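Local coordinates for thioredoxin-like fold domain-containing protein (Paracoccus denitrificans, PDB 3DML), which probably reduces or exchanges disulfide bonds in the periplasm as a thioredoxin-like thiol-disulfide oxidoreductase linked to chemotrophic sulfur oxidation, at residues G67-F80 and M83-Y95. Numbering follows the deposited sequence. Where two conformers were deposited one is given.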
loop_
_atom_site.group_PDB
_atom_site.type_symbol
_atom_site.label_atom_id
_atom_site.label_comp_id
_atom_site.label_asym_id
_atom_site.label_seq_id
_atom_site.Cartn_x
_atom_site.Cartn_y
_atom_site.Cartn_z
ATOM N N GLY A 67 12.569 12.247 -0.443
ATOM C CA GLY A 67 12.615 11.964 1.002
ATOM C C GLY A 67 12.145 10.576 1.418
ATOM O O GLY A 67 12.315 10.173 2.574
ATOM N N LEU A 68 11.553 9.844 0.478
ATOM C CA LEU A 68 10.912 8.561 0.771
ATOM C C LEU A 68 11.945 7.444 0.710
ATOM O O LEU A 68 12.615 7.268 -0.303
ATOM C CB LEU A 68 9.766 8.298 -0.224
ATOM C CG LEU A 68 8.290 8.184 0.184
ATOM C CD1 LEU A 68 7.818 9.204 1.187
ATOM C CD2 LEU A 68 7.393 8.207 -1.049
ATOM N N GLU A 69 12.092 6.693 1.797
ATOM C CA GLU A 69 13.128 5.657 1.859
ATOM C C GLU A 69 12.501 4.252 1.862
ATOM O O GLU A 69 11.869 3.856 2.849
ATOM C CB GLU A 69 13.990 5.829 3.116
ATOM C CG GLU A 69 14.422 7.272 3.388
ATOM C CD GLU A 69 15.512 7.728 2.441
ATOM O OE1 GLU A 69 16.355 6.893 2.056
ATOM O OE2 GLU A 69 15.534 8.926 2.082
ATOM N N LEU A 70 12.668 3.530 0.760
ATOM C CA LEU A 70 12.228 2.137 0.681
ATOM C C LEU A 70 13.331 1.135 1.022
ATOM O O LEU A 70 14.516 1.374 0.726
ATOM C CB LEU A 70 11.705 1.804 -0.719
ATOM C CG LEU A 70 10.537 2.612 -1.299
ATOM C CD1 LEU A 70 10.117 2.053 -2.644
ATOM C CD2 LEU A 70 9.341 2.626 -0.355
ATOM N N ALA A 71 12.922 -0.023 1.549
ATOM C CA ALA A 71 13.876 -1.088 1.921
ATOM C C ALA A 71 14.467 -1.789 0.676
ATOM O O ALA A 71 15.580 -2.327 0.705
ATOM C CB ALA A 71 13.178 -2.096 2.799
ATOM N N ARG A 72 13.687 -1.832 -0.406
ATOM C CA ARG A 72 14.096 -2.469 -1.639
ATOM C C ARG A 72 13.205 -1.922 -2.746
ATOM O O ARG A 72 12.176 -1.312 -2.444
ATOM C CB ARG A 72 13.993 -3.999 -1.526
ATOM C CG ARG A 72 12.649 -4.525 -1.051
ATOM C CD ARG A 72 12.719 -6.066 -1.007
ATOM N NE ARG A 72 11.495 -6.678 -0.504
ATOM C CZ ARG A 72 10.541 -7.209 -1.267
ATOM N NH1 ARG A 72 10.626 -7.173 -2.599
ATOM N NH2 ARG A 72 9.479 -7.756 -0.691
ATOM N N PRO A 73 13.615 -2.094 -4.022
ATOM C CA PRO A 73 12.793 -1.564 -5.111
ATOM C C PRO A 73 11.392 -2.181 -5.163
ATOM O O PRO A 73 11.156 -3.268 -4.618
ATOM C CB PRO A 73 13.569 -1.931 -6.378
ATOM C CG PRO A 73 14.763 -2.698 -5.977
ATOM C CD PRO A 73 14.906 -2.642 -4.492
ATOM N N VAL A 74 10.462 -1.468 -5.779
ATOM C CA VAL A 74 9.144 -2.060 -6.060
ATOM C C VAL A 74 9.248 -2.801 -7.396
ATOM O O VAL A 74 9.574 -2.187 -8.414
ATOM C CB VAL A 74 8.046 -0.996 -6.172
ATOM C CG1 VAL A 74 6.709 -1.639 -6.553
ATOM C CG2 VAL A 74 7.921 -0.272 -4.841
ATOM N N THR A 75 8.960 -4.101 -7.393
ATOM C CA THR A 75 9.151 -4.903 -8.590
ATOM C C THR A 75 7.858 -5.603 -9.046
ATOM O O THR A 75 7.851 -6.296 -10.090
ATOM C CB THR A 75 10.254 -5.941 -8.350
ATOM O OG1 THR A 75 9.950 -6.675 -7.159
ATOM C CG2 THR A 75 11.619 -5.232 -8.150
ATOM N N PHE A 76 6.774 -5.398 -8.296
ATOM C CA PHE A 76 5.522 -6.103 -8.528
ATOM C C PHE A 76 4.426 -5.095 -8.306
ATOM O O PHE A 76 4.555 -4.249 -7.440
ATOM C CB PHE A 76 5.340 -7.273 -7.540
ATOM C CG PHE A 76 4.136 -8.128 -7.842
ATOM C CD1 PHE A 76 4.249 -9.228 -8.697
ATOM C CD2 PHE A 76 2.894 -7.831 -7.274
ATOM C CE1 PHE A 76 3.107 -10.023 -8.982
ATOM C CE2 PHE A 76 1.757 -8.617 -7.552
ATOM C CZ PHE A 76 1.868 -9.694 -8.414
ATOM N N THR A 77 3.388 -5.121 -9.136
ATOM C CA THR A 77 2.194 -4.317 -8.859
ATOM C C THR A 77 0.942 -5.214 -8.779
ATOM O O THR A 77 0.805 -6.142 -9.575
ATOM C CB THR A 77 1.951 -3.245 -9.941
ATOM O OG1 THR A 77 1.767 -3.879 -11.207
ATOM C CG2 THR A 77 3.131 -2.269 -10.033
ATOM N N PRO A 78 0.027 -4.936 -7.824
ATOM C CA PRO A 78 0.116 -3.866 -6.826
ATOM C C PRO A 78 1.067 -4.236 -5.693
ATOM O O PRO A 78 1.133 -5.399 -5.275
ATOM C CB PRO A 78 -1.322 -3.759 -6.287
ATOM C CG PRO A 78 -1.884 -5.148 -6.471
ATOM C CD PRO A 78 -1.189 -5.766 -7.650
ATOM N N THR A 79 1.809 -3.252 -5.204
ATOM C CA THR A 79 2.563 -3.430 -3.955
ATOM C C THR A 79 2.092 -2.343 -3.005
ATOM O O THR A 79 1.950 -1.186 -3.411
ATOM C CB THR A 79 4.090 -3.299 -4.187
ATOM O OG1 THR A 79 4.550 -4.429 -4.938
ATOM C CG2 THR A 79 4.868 -3.248 -2.852
ATOM N N PHE A 80 1.885 -2.696 -1.749
ATOM C CA PHE A 80 1.448 -1.726 -0.756
ATOM C C PHE A 80 2.550 -1.582 0.271
ATOM O O PHE A 80 2.874 -2.554 0.939
ATOM C CB PHE A 80 0.171 -2.202 -0.065
ATOM C CG PHE A 80 -0.959 -2.497 -1.027
ATOM C CD1 PHE A 80 -1.857 -1.480 -1.379
ATOM C CD2 PHE A 80 -1.108 -3.772 -1.575
ATOM C CE1 PHE A 80 -2.912 -1.733 -2.261
ATOM C CE2 PHE A 80 -2.159 -4.054 -2.480
ATOM C CZ PHE A 80 -3.060 -3.019 -2.820
HETATM N N MSE A 83 4.606 2.937 5.277
HETATM C CA MSE A 83 5.655 3.881 5.657
HETATM C C MSE A 83 5.376 4.390 7.049
HETATM O O MSE A 83 4.238 4.733 7.377
HETATM C CB MSE A 83 5.630 5.094 4.730
HETATM C CG MSE A 83 5.651 4.787 3.275
HETATM SE SE MSE A 83 7.353 3.978 2.738
HETATM C CE MSE A 83 8.462 5.547 3.014
ATOM N N ALA A 84 6.423 4.476 7.856
ATOM C CA ALA A 84 6.340 5.154 9.145
ATOM C C ALA A 84 7.206 6.390 8.974
ATOM O O ALA A 84 8.434 6.294 8.871
ATOM C CB ALA A 84 6.875 4.280 10.231
ATOM N N GLY A 85 6.566 7.547 8.894
ATOM C CA GLY A 85 7.278 8.759 8.536
ATOM C C GLY A 85 7.808 8.568 7.127
ATOM O O GLY A 85 7.072 8.187 6.223
ATOM N N ASP A 86 9.092 8.802 6.923
ATOM C CA ASP A 86 9.576 8.722 5.547
ATOM C C ASP A 86 10.247 7.389 5.220
ATOM O O ASP A 86 10.957 7.305 4.226
ATOM C CB ASP A 86 10.560 9.863 5.276
ATOM C CG ASP A 86 9.927 11.237 5.429
ATOM O OD1 ASP A 86 8.744 11.433 5.036
ATOM O OD2 ASP A 86 10.633 12.133 5.946
ATOM N N VAL A 87 10.020 6.366 6.048
ATOM C CA VAL A 87 10.766 5.111 5.915
ATOM C C VAL A 87 9.854 3.890 5.916
ATOM O O VAL A 87 8.929 3.773 6.725
ATOM C CB VAL A 87 11.910 4.966 6.972
ATOM C CG1 VAL A 87 11.371 4.704 8.375
ATOM C CG2 VAL A 87 12.859 3.861 6.573
ATOM N N GLU A 88 10.127 2.982 4.987
ATOM C CA GLU A 88 9.355 1.769 4.874
ATOM C C GLU A 88 9.401 0.993 6.186
ATOM O O GLU A 88 10.490 0.734 6.727
ATOM C CB GLU A 88 9.898 0.890 3.761
ATOM C CG GLU A 88 9.234 -0.501 3.725
ATOM C CD GLU A 88 9.473 -1.243 2.423
ATOM O OE1 GLU A 88 10.168 -0.705 1.535
ATOM O OE2 GLU A 88 8.943 -2.364 2.281
ATOM N N SER A 89 8.221 0.607 6.665
ATOM C CA SER A 89 8.114 -0.272 7.830
ATOM C C SER A 89 7.901 -1.718 7.378
ATOM O O SER A 89 8.468 -2.650 7.950
ATOM C CB SER A 89 6.965 0.190 8.752
ATOM O OG SER A 89 6.772 -0.719 9.828
ATOM N N GLY A 90 7.077 -1.919 6.353
ATOM C CA GLY A 90 6.828 -3.269 5.852
ATOM C C GLY A 90 6.027 -3.132 4.581
ATOM O O GLY A 90 5.657 -2.021 4.211
ATOM N N ARG A 91 5.760 -4.249 3.910
ATOM C CA ARG A 91 5.002 -4.192 2.662
ATOM C C ARG A 91 4.208 -5.460 2.416
ATOM O O ARG A 91 4.515 -6.524 2.961
ATOM C CB ARG A 91 5.938 -3.910 1.462
ATOM C CG ARG A 91 6.863 -5.068 1.091
ATOM C CD ARG A 91 7.568 -4.769 -0.251
ATOM N NE ARG A 91 8.461 -3.607 -0.164
ATOM C CZ ARG A 91 9.183 -3.136 -1.188
ATOM N NH1 ARG A 91 9.087 -3.709 -2.387
ATOM N NH2 ARG A 91 9.967 -2.074 -1.015
ATOM N N LEU A 92 3.165 -5.315 1.613
ATOM C CA LEU A 92 2.394 -6.430 1.096
ATOM C C LEU A 92 2.527 -6.386 -0.420
ATOM O O LEU A 92 2.294 -5.340 -1.033
ATOM C CB LEU A 92 0.916 -6.216 1.373
ATOM C CG LEU A 92 0.344 -6.015 2.746
ATOM C CD1 LEU A 92 -1.175 -5.923 2.553
ATOM C CD2 LEU A 92 0.753 -7.233 3.548
ATOM N N GLU A 93 2.872 -7.510 -1.040
ATOM C CA GLU A 93 2.937 -7.535 -2.495
ATOM C C GLU A 93 1.785 -8.385 -3.019
ATOM O O GLU A 93 1.633 -9.539 -2.620
ATOM C CB GLU A 93 4.303 -8.055 -2.981
ATOM C CG GLU A 93 5.488 -7.177 -2.471
ATOM C CD GLU A 93 6.862 -7.695 -2.906
ATOM O OE1 GLU A 93 7.102 -8.909 -2.761
ATOM O OE2 GLU A 93 7.730 -6.878 -3.343
ATOM N N GLY A 94 1.008 -7.802 -3.919
ATOM C CA GLY A 94 -0.129 -8.472 -4.560
ATOM C C GLY A 94 -1.462 -8.217 -3.859
ATOM O O GLY A 94 -1.518 -7.599 -2.783
ATOM N N TYR A 95 -2.531 -8.685 -4.496
ATOM C CA TYR A 95 -3.882 -8.522 -3.990
ATOM C C TYR A 95 -4.696 -9.794 -4.285
ATOM O O TYR A 95 -5.445 -9.856 -5.265
ATOM C CB TYR A 95 -4.546 -7.255 -4.565
ATOM C CG TYR A 95 -5.997 -7.140 -4.138
ATOM C CD1 TYR A 95 -6.344 -7.135 -2.784
ATOM C CD2 TYR A 95 -7.024 -7.055 -5.095
ATOM C CE1 TYR A 95 -7.692 -7.054 -2.372
ATOM C CE2 TYR A 95 -8.376 -6.963 -4.697
ATOM C CZ TYR A 95 -8.686 -6.970 -3.329
ATOM O OH TYR A 95 -9.995 -6.912 -2.926
HETATM O O HOH W 1 7.324 -4.980 -4.992
#
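A polar contact, built round Arg91 on the edge strand 87-93, joins the loop 67-78 to the 79-84/87-93 beta hairpin of this thioredoxin-like fold, the arginine reaching across to two carbonyls of that loop. Its NH2 gives a 2.7 Å hydrogen bond to Arg72 O and its NH1 one of 3.1 Å to Pro73 O, both arriving from above the carbonyl planes. Glu88 fixes the guanidinium side-on: Arg91 NE meets Glu88 OE2 at 2.8 Å, while Glu88 OE1 offers its syn lone pair to Arg91 NH2. Carried out on an extended chain with CG opposite the backbone N (chi1 172°), Glu88 OE1 also accepts from Ala71 N at 2.8 Å, from above the carboxylate plane. The Arg72 guanidinium lies flat on that of Arg91, planes 26° apart, and its NH1 makes a salt bridge of 3.0 Å with Glu93 OE2, a weak hydrogen bond by angle. One water joins Glu93 OE2 to Thr75 N and Thr79 OG1. At one end, the backbones of Glu69 and Val87 form a single bridge, and near it the selenium of selenomethionine Met83 (SE) lies 3.9 Å from Leu70 CD2. At the other, Phe80 and Leu92 pair as antiparallel hydrogen-bonded neighbours, and Gly94 N binds Pro78 O. Pro78 follows a cis peptide bond, the cis-proline characteristic of thioredoxins, and its side chain touches Cys33 of the CxxC pair. Glu88 and Glu93, placed about the stacked arginines, should offset their like charges, so the loop leading to the cis-proline is tied to the edge strand by charge as well as by backbone bonds.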